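Local coordinates for tyrosinase (Aspergillus oryzae, PDB 6JU8), which probably oxidises L-tyrosine and L-dopa to L-dopaquinone with molecular oxygen at a dinuclear copper centre, a step of melanin biosynthesis, at residues Leu290-Thr304 and Lys323-Val335. The protein carries 1 engineered substitution. Numbering follows the deposited sequence.
With CU (copper (II) ion), chain D.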
ATOM      1  N   LEU A 290      24.573 -16.629  13.586  1.00 10.09           N
ATOM      2  CA  LEU A 290      25.412 -15.457  13.839  1.00 10.87           C
ATOM      3  C   LEU A 290      25.741 -15.337  15.311  1.00 10.54           C
ATOM      4  O   LEU A 290      26.864 -15.002  15.695  1.00 12.19           O
ATOM      5  CB  LEU A 290      24.701 -14.177  13.388  1.00 12.78           C
ATOM      6  CG  LEU A 290      25.502 -12.887  13.656  1.00 13.93           C
ATOM      7  CD1 LEU A 290      26.739 -12.803  12.786  1.00 17.27           C
ATOM      8  CD2 LEU A 290      24.604 -11.669  13.460  1.00 18.43           C
ATOM      9  N   LEU A 291      24.733 -15.579  16.150  1.00 11.61           N
ATOM     10  CA  LEU A 291      24.870 -15.356  17.581  1.00 11.86           C
ATOM     11  C   LEU A 291      25.499 -16.526  18.315  1.00 12.97           C
ATOM     12  O   LEU A 291      25.916 -16.342  19.476  1.00 14.13           O
ATOM     13  CB  LEU A 291      23.480 -15.058  18.184  1.00 11.61           C
ATOM     14  CG  LEU A 291      22.776 -13.822  17.628  1.00 10.91           C
ATOM     15  CD1 LEU A 291      21.401 -13.677  18.236  1.00 12.71           C
ATOM     16  CD2 LEU A 291      23.610 -12.545  17.843  1.00 12.59           C
ATOM     17  N   THR A 292      25.569 -17.709  17.692  1.00 13.05           N
ATOM     18  CA  THR A 292      25.998 -18.893  18.429  1.00 14.18           C
ATOM     19  C   THR A 292      27.215 -19.577  17.823  1.00 15.81           C
ATOM     20  O   THR A 292      27.738 -20.500  18.461  1.00 19.80           O
ATOM     21  CB  THR A 292      24.863 -19.930  18.518  1.00 15.10           C
ATOM     22  OG1 THR A 292      24.460 -20.325  17.201  1.00 14.74           O
ATOM     23  CG2 THR A 292      23.664 -19.353  19.254  1.00 16.86           C
ATOM     24  N   THR A 293      27.674 -19.184  16.645  1.00 13.43           N
ATOM     25  CA  THR A 293      28.853 -19.827  16.050  1.00 15.65           C
ATOM     26  C   THR A 293      30.093 -19.444  16.834  1.00 14.46           C
ATOM     27  O   THR A 293      30.414 -18.267  16.967  1.00 15.76           O
ATOM     28  CB  THR A 293      29.004 -19.447  14.567  1.00 15.96           C
ATOM     29  OG1 THR A 293      27.905 -19.976  13.806  1.00 16.11           O
ATOM     30  CG2 THR A 293      30.275 -20.041  13.969  1.00 18.59           C
ATOM     31  N   GLY A 294      30.830 -20.404  17.385  1.00 17.92           N
ATOM     32  CA  GLY A 294      31.985 -20.036  18.196  1.00 18.97           C
ATOM     33  C   GLY A 294      33.228 -19.728  17.401  1.00 16.83           C
ATOM     34  O   GLY A 294      33.346 -20.077  16.226  1.00 20.96           O
ATOM     35  N   GLY A 295      34.186 -19.082  18.055  1.00 19.61           N
ATOM     36  CA  GLY A 295      35.533 -18.939  17.556  1.00 22.06           C
ATOM     37  C   GLY A 295      35.710 -17.861  16.512  1.00 19.23           C
ATOM     38  O   GLY A 295      36.726 -17.861  15.814  1.00 21.12           O
ATOM     39  N   LEU A 296      34.750 -16.941  16.446  1.00 14.32           N
ATOM     40  CA  LEU A 296      34.823 -15.846  15.497  1.00 13.58           C
ATOM     41  C   LEU A 296      35.432 -14.588  16.097  1.00 11.96           C
ATOM     42  O   LEU A 296      35.315 -14.304  17.302  1.00 17.30           O
ATOM     43  CB  LEU A 296      33.406 -15.502  15.016  1.00 14.72           C
ATOM     44  CG  LEU A 296      32.613 -16.645  14.388  1.00 15.14           C
ATOM     45  CD1 LEU A 296      31.337 -16.097  13.758  1.00 17.68           C
ATOM     46  CD2 LEU A 296      33.452 -17.410  13.381  1.00 19.49           C
ATOM     47  N   ASN A 297      36.106 -13.799  15.267  1.00 12.60           N
ATOM     48  CA  ASN A 297      36.685 -12.549  15.741  1.00 11.51           C
ATOM     49  C   ASN A 297      35.806 -11.382  15.311  1.00 10.52           C
ATOM     50  O   ASN A 297      34.813 -11.531  14.571  1.00 11.29           O
ATOM     51  CB  ASN A 297      38.148 -12.425  15.300  1.00 13.31           C
ATOM     52  CG  ASN A 297      38.355 -12.327  13.808  1.00 12.03           C
ATOM     53  OD1 ASN A 297      37.585 -11.691  13.097  1.00 13.88           O
ATOM     54  ND2 ASN A 297      39.451 -12.908  13.282  1.00 13.89           N
ATOM     55  N   TRP A 298      36.132 -10.190  15.814  1.00 10.09           N
ATOM     56  CA  TRP A 298      35.376  -8.985  15.533  1.00  9.56           C
ATOM     57  C   TRP A 298      35.325  -8.702  14.037  1.00  9.90           C
ATOM     58  O   TRP A 298      34.271  -8.337  13.482  1.00 10.19           O
ATOM     59  CB  TRP A 298      35.958  -7.747  16.261  1.00 11.52           C
ATOM     60  CG  TRP A 298      35.202  -6.504  15.853  1.00 10.20           C
ATOM     61  CD1 TRP A 298      35.619  -5.563  14.941  1.00  9.64           C
ATOM     62  CD2 TRP A 298      33.911  -6.090  16.298  1.00 10.00           C
ATOM     63  NE1 TRP A 298      34.663  -4.584  14.806  1.00  9.33           N
ATOM     64  CE2 TRP A 298      33.607  -4.889  15.630  1.00 10.11           C
ATOM     65  CE3 TRP A 298      32.984  -6.626  17.212  1.00 10.48           C
ATOM     66  CZ2 TRP A 298      32.408  -4.204  15.841  1.00 10.27           C
ATOM     67  CZ3 TRP A 298      31.795  -5.945  17.412  1.00 10.31           C
ATOM     68  CH2 TRP A 298      31.521  -4.755  16.735  1.00 11.18           C
ATOM     69  N   GLY A 299      36.460  -8.837  13.356  1.00 10.15           N
ATOM     70  CA  GLY A 299      36.518  -8.527  11.922  1.00 10.51           C
ATOM     71  C   GLY A 299      35.510  -9.381  11.166  1.00 10.25           C
ATOM     72  O   GLY A 299      34.773  -8.899  10.280  1.00 12.18           O
ATOM     73  N   GLU A 300      35.498 -10.687  11.456  1.00 10.74           N
ATOM     74  CA  GLU A 300      34.652 -11.632  10.742  1.00 12.80           C
ATOM     75  C   GLU A 300      33.177 -11.410  11.055  1.00 11.57           C
ATOM     76  O   GLU A 300      32.318 -11.637  10.196  1.00 12.17           O
ATOM     77  CB  GLU A 300      34.978 -13.079  11.127  1.00 19.16           C
ATOM     78  CG  GLU A 300      36.390 -13.532  10.884  1.00 25.08           C
ATOM     79  CD  GLU A 300      36.557 -14.940  11.460  1.00 20.86           C
ATOM     80  OE1 GLU A 300      36.731 -15.857  10.648  1.00 23.37           O
ATOM     81  OE2 GLU A 300      36.554 -15.119  12.692  1.00 16.79           O
ATOM     82  N   PHE A 301      32.872 -11.046  12.305  1.00 11.39           N
ATOM     83  CA  PHE A 301      31.486 -10.819  12.733  1.00 10.26           C
ATOM     84  C   PHE A 301      30.934  -9.550  12.088  1.00  9.67           C
ATOM     85  O   PHE A 301      29.785  -9.513  11.646  1.00 10.12           O
ATOM     86  CB  PHE A 301      31.450 -10.681  14.258  1.00 13.21           C
ATOM     87  CG  PHE A 301      30.169 -10.094  14.777  1.00 11.27           C
ATOM     88  CD1 PHE A 301      29.023 -10.879  14.877  1.00 11.88           C
ATOM     89  CD2 PHE A 301      30.104  -8.754  15.134  1.00 12.07           C
ATOM     90  CE1 PHE A 301      27.812 -10.342  15.279  1.00 11.72           C
ATOM     91  CE2 PHE A 301      28.903  -8.223  15.576  1.00 12.47           C
ATOM     92  CZ  PHE A 301      27.772  -9.012  15.650  1.00 12.01           C
ATOM     93  N   SER A 302      31.738  -8.495  12.085  1.00  9.83           N
ATOM     94  CA  SER A 302      31.236  -7.143  11.908  1.00  9.52           C
ATOM     95  C   SER A 302      30.986  -6.719  10.468  1.00  9.93           C
ATOM     96  O   SER A 302      30.198  -5.778  10.264  1.00 12.98           O
ATOM     97  CB  SER A 302      32.232  -6.108  12.510  1.00 10.13           C
ATOM     98  OG  SER A 302      33.487  -6.187  11.857  1.00 10.68           O
ATOM     99  N   SER A 303      31.669  -7.308   9.487  1.00  9.56           N
ATOM    100  CA  SER A 303      31.674  -6.657   8.168  1.00  9.46           C
ATOM    101  C   SER A 303      31.855  -7.628   7.026  1.00  9.50           C
ATOM    102  O   SER A 303      32.585  -8.628   7.137  1.00 10.77           O
ATOM    103  CB  SER A 303      32.805  -5.609   8.117  1.00 10.22           C
ATOM    104  OG  SER A 303      32.821  -4.895   6.893  1.00 10.65           O
ATOM    105  N   THR A 304      31.291  -7.225   5.879  1.00 10.02           N
ATOM    106  CA  THR A 304      31.589  -7.870   4.600  1.00 11.15           C
ATOM    107  C   THR A 304      33.038  -7.688   4.192  1.00 10.95           C
ATOM    108  O   THR A 304      33.526  -8.401   3.296  1.00 14.21           O
ATOM    109  CB  THR A 304      30.659  -7.315   3.492  1.00 11.23           C
ATOM    110  OG1 THR A 304      30.700  -5.890   3.519  1.00 13.43           O
ATOM    111  CG2 THR A 304      29.218  -7.742   3.757  1.00 13.71           C
ATOM    112  N   LYS A 323      31.461 -20.172   5.763  1.00 58.89           N
ATOM    113  CA  LYS A 323      31.423 -21.530   6.297  1.00 40.18           C
ATOM    114  C   LYS A 323      30.127 -21.733   7.080  1.00 33.70           C
ATOM    115  O   LYS A 323      30.144 -21.864   8.298  1.00 36.59           O
ATOM    116  N   ASN A 324      28.995 -21.742   6.380  1.00 32.55           N
ATOM    117  CA  ASN A 324      27.726 -22.091   6.991  1.00 26.25           C
ATOM    118  C   ASN A 324      27.299 -21.058   8.030  1.00 18.74           C
ATOM    119  O   ASN A 324      26.425 -21.298   8.862  1.00 19.61           O
ATOM    120  CB  ASN A 324      27.790 -23.496   7.577  1.00 25.95           C
ATOM    121  CG  ASN A 324      27.864 -24.525   6.455  1.00 33.03           C
ATOM    122  OD1 ASN A 324      27.363 -24.325   5.349  1.00 48.49           O
ATOM    123  ND2 ASN A 324      28.509 -25.648   6.744  1.00 43.83           N
ATOM    124  N   TRP A 325      27.857 -19.858   7.961  1.00 16.17           N
ATOM    125  CA  TRP A 325      27.311 -18.723   8.714  1.00 13.93           C
ATOM    126  C   TRP A 325      27.587 -17.462   7.897  1.00 12.31           C
ATOM    127  O   TRP A 325      28.477 -17.446   7.047  1.00 14.81           O
ATOM    128  CB  TRP A 325      27.888 -18.607  10.130  1.00 15.46           C
ATOM    129  CG  TRP A 325      29.372 -18.385  10.157  1.00 16.24           C
ATOM    130  CD1 TRP A 325      30.340 -19.353  10.168  1.00 17.77           C
ATOM    131  CD2 TRP A 325      30.055 -17.127  10.164  1.00 16.64           C
ATOM    132  NE1 TRP A 325      31.584 -18.776  10.185  1.00 18.84           N
ATOM    133  CE2 TRP A 325      31.441 -17.416  10.178  1.00 18.91           C
ATOM    134  CE3 TRP A 325      29.668 -15.786  10.151  1.00 18.64           C
ATOM    135  CZ2 TRP A 325      32.431 -16.424  10.186  1.00 23.00           C
ATOM    136  CZ3 TRP A 325      30.646 -14.803  10.161  1.00 21.84           C
ATOM    137  CH2 TRP A 325      32.011 -15.128  10.180  1.00 22.16           C
ATOM    138  N   MET A 326      26.840 -16.415   8.211  1.00 11.86           N
ATOM    139  CA  MET A 326      26.926 -15.143   7.500  1.00 11.83           C
ATOM    140  C   MET A 326      27.140 -14.009   8.496  1.00 10.96           C
ATOM    141  O   MET A 326      26.500 -14.000   9.549  1.00 11.64           O
ATOM    142  CB  MET A 326      25.629 -14.929   6.713  1.00 13.50           C
ATOM    143  CG  MET A 326      25.565 -13.629   5.936  1.00 13.31           C
ATOM    144  SD  MET A 326      24.077 -13.552   4.930  1.00 13.50           S
ATOM    145  CE  MET A 326      24.400 -14.789   3.686  1.00 15.36           C
ATOM    146  N   ASN A 327      28.024 -13.058   8.196  1.00 10.95           N
ATOM    147  CA  ASN A 327      28.321 -11.970   9.127  1.00 10.34           C
ATOM    148  C   ASN A 327      27.141 -11.004   9.302  1.00  9.13           C
ATOM    149  O   ASN A 327      26.180 -10.977   8.531  1.00 10.32           O
ATOM    150  CB  ASN A 327      29.586 -11.245   8.660  1.00 12.16           C
ATOM    151  CG  ASN A 327      29.394 -10.480   7.380  1.00 10.62           C
ATOM    152  OD1 ASN A 327      28.773  -9.425   7.373  1.00 10.97           O
ATOM    153  ND2 ASN A 327      29.931 -10.994   6.270  1.00 15.02           N
ATOM    154  N   LEU A 328      27.231 -10.171  10.344  1.00  9.07           N
ATOM    155  CA  LEU A 328      26.176  -9.235  10.695  1.00  7.93           C
ATOM    156  C   LEU A 328      25.806  -8.287   9.556  1.00  9.04           C
ATOM    157  O   LEU A 328      24.629  -8.037   9.248  1.00  9.24           O
ATOM    158  CB  LEU A 328      26.656  -8.371  11.873  1.00  8.76           C
ATOM    159  CG  LEU A 328      25.697  -7.263  12.321  1.00  8.05           C
ATOM    160  CD1 LEU A 328      24.556  -7.872  13.131  1.00 10.74           C
ATOM    161  CD2 LEU A 328      26.452  -6.218  13.132  1.00 10.53           C
ATOM    162  N   GLU A 329      26.825  -7.732   8.886  1.00  8.44           N
ATOM    163  CA  GLU A 329      26.555  -6.736   7.853  1.00  8.61           C
ATOM    164  C   GLU A 329      25.863  -7.391   6.656  1.00  9.07           C
ATOM    165  O   GLU A 329      24.926  -6.805   6.104  1.00  9.10           O
ATOM    166  CB  GLU A 329      27.855  -6.072   7.408  1.00 10.30           C
ATOM    167  CG  GLU A 329      27.632  -4.911   6.454  1.00 10.53           C
ATOM    168  CD  GLU A 329      28.890  -4.134   6.130  1.00 10.09           C
ATOM    169  OE1 GLU A 329      30.026  -4.559   6.437  1.00 10.82           O
ATOM    170  OE2 GLU A 329      28.721  -3.070   5.500  1.00 11.54           O
ATOM    171  N   ALA A 330      26.300  -8.582   6.271  1.00  9.52           N
ATOM    172  CA  ALA A 330      25.695  -9.315   5.152  1.00  9.81           C
ATOM    173  C   ALA A 330      24.239  -9.636   5.453  1.00  8.91           C
ATOM    174  O   ALA A 330      23.361  -9.527   4.588  1.00  9.75           O
ATOM    175  CB  ALA A 330      26.522 -10.577   4.884  1.00 11.31           C
ATOM    176  N   ILE A 331      23.941 -10.119   6.667  1.00  8.90           N
ATOM    177  CA  ILE A 331      22.543 -10.385   7.010  1.00  8.68           C
ATOM    178  C   ILE A 331      21.741  -9.092   6.882  1.00  8.64           C
ATOM    179  O   ILE A 331      20.667  -9.022   6.282  1.00 10.23           O
ATOM    180  CB  ILE A 331      22.377 -10.978   8.419  1.00  8.99           C
ATOM    181  CG1 ILE A 331      23.010 -12.377   8.510  1.00 10.14           C
ATOM    182  CG2 ILE A 331      20.912 -11.018   8.821  1.00 11.01           C
ATOM    183  CD1 ILE A 331      22.999 -12.980   9.903  1.00 11.34           C
ATOM    184  N   HIS A 332      22.259  -8.027   7.493  1.00  8.72           N
ATOM    185  CA  HIS A 332      21.637  -6.707   7.459  1.00  8.10           C
ATOM    186  C   HIS A 332      21.377  -6.232   6.037  1.00  8.68           C
ATOM    187  O   HIS A 332      20.337  -5.603   5.794  1.00  8.87           O
ATOM    188  CB  HIS A 332      22.554  -5.738   8.208  1.00 11.03           C
ATOM    189  CG  HIS A 332      22.690  -4.359   7.647  1.00  9.78           C
ATOM    190  ND1 HIS A 332      23.552  -4.037   6.612  1.00 11.13           N
ATOM    191  CD2 HIS A 332      22.117  -3.192   8.025  1.00  9.40           C
ATOM    192  CE1 HIS A 332      23.480  -2.736   6.378  1.00 11.00           C
ATOM    193  NE2 HIS A 332      22.603  -2.179   7.224  1.00 10.19           N
ATOM    194  N   ASN A 333      22.278  -6.496   5.096  1.00  8.89           N
ATOM    195  CA  ASN A 333      22.125  -6.068   3.697  1.00  8.90           C
ATOM    196  C   ASN A 333      20.954  -6.789   3.064  1.00  8.63           C
ATOM    197  O   ASN A 333      20.165  -6.178   2.328  1.00 10.32           O
ATOM    198  CB  ASN A 333      23.405  -6.426   2.933  1.00 10.83           C
ATOM    199  CG  ASN A 333      24.614  -5.566   3.245  1.00 10.51           C
ATOM    200  OD1 ASN A 333      24.527  -4.599   3.980  1.00 12.00           O
ATOM    201  ND2 ASN A 333      25.754  -5.987   2.698  1.00 12.44           N
ATOM    202  N   ASN A 334      20.844  -8.085   3.310  1.00  8.52           N
ATOM    203  CA  ASN A 334      19.712  -8.849   2.787  1.00  8.66           C
ATOM    204  C   ASN A 334      18.413  -8.301   3.359  1.00  8.28           C
ATOM    205  O   ASN A 334      17.424  -8.130   2.628  1.00  9.23           O
ATOM    206  CB  ASN A 334      19.901 -10.327   3.121  1.00  9.94           C
ATOM    207  CG  ASN A 334      20.843 -10.993   2.148  1.00  9.87           C
ATOM    208  OD1 ASN A 334      20.449 -11.342   1.031  1.00 10.16           O
ATOM    209  ND2 ASN A 334      22.081 -11.212   2.568  1.00 10.99           N
ATOM    210  N   VAL A 335      18.347  -8.036   4.667  1.00  7.99           N
ATOM    211  CA  VAL A 335      17.091  -7.531   5.234  1.00  8.48           C
ATOM    212  C   VAL A 335      16.735  -6.195   4.612  1.00  8.43           C
ATOM    213  O   VAL A 335      15.564  -5.958   4.280  1.00  8.75           O
ATOM    214  CB  VAL A 335      17.189  -7.457   6.768  1.00  8.60           C
ATOM    215  CG1 VAL A 335      15.933  -6.814   7.319  1.00  9.91           C
ATOM    216  CG2 VAL A 335      17.376  -8.855   7.337  1.00 10.40           C
TER
HETATM  217 CU    CU D 502      21.299  -0.431   7.229  0.53 10.87          CU
HETATM  218  O   HOH W   1      28.434  -4.587   2.724  1.00 21.23           O
HETATM  219  O   HOH W   2      22.795   1.138   6.552  1.00 22.12           O
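Glu329 grips the chain at Ser303 and Thr304 through one oxygen: OE1 takes the Ser303 hydroxyl at 2.9 Å (OG to OE1), nearly in line with its C-O bond, and Thr304 N at 3.0 Å from above the carboxylate plane. Glu329 CG stands anti to the backbone N (chi1 -173°), and the extended chain carries the carboxylate to the backbone just past helix 298-302. Its other oxygen, OE2, accepts from Asn99 N, and Thr304 OG1 is hydrogen-bonded to Asn99 OD1. One residue earlier, Leu328 N donates to Phe301 O (2.9 Å), joining the end of helix 298-302 to the start of helix 328-340. Here the contact is buried: Leu328 CB lies over a face of the Phe301 ring, and Leu290 CD2 meets Leu328 CD1 at 3.8 Å. The Trp325 end is partly exposed, yet its indole is closely covered, with Leu296 CD1 squarely over the six-membered ring, 3.6 Å from the centroid, Thr293 CG2 over the five-membered one, and Glu300 O at its edge. Asn327 caps the second helix, OD1 accepting from Ala330 N. That helix carries His332, its NE2 on copper and its ND1 donating a hydrogen bond to Glu329 O, and packs against helices 283-292, 103-129 and 371-389.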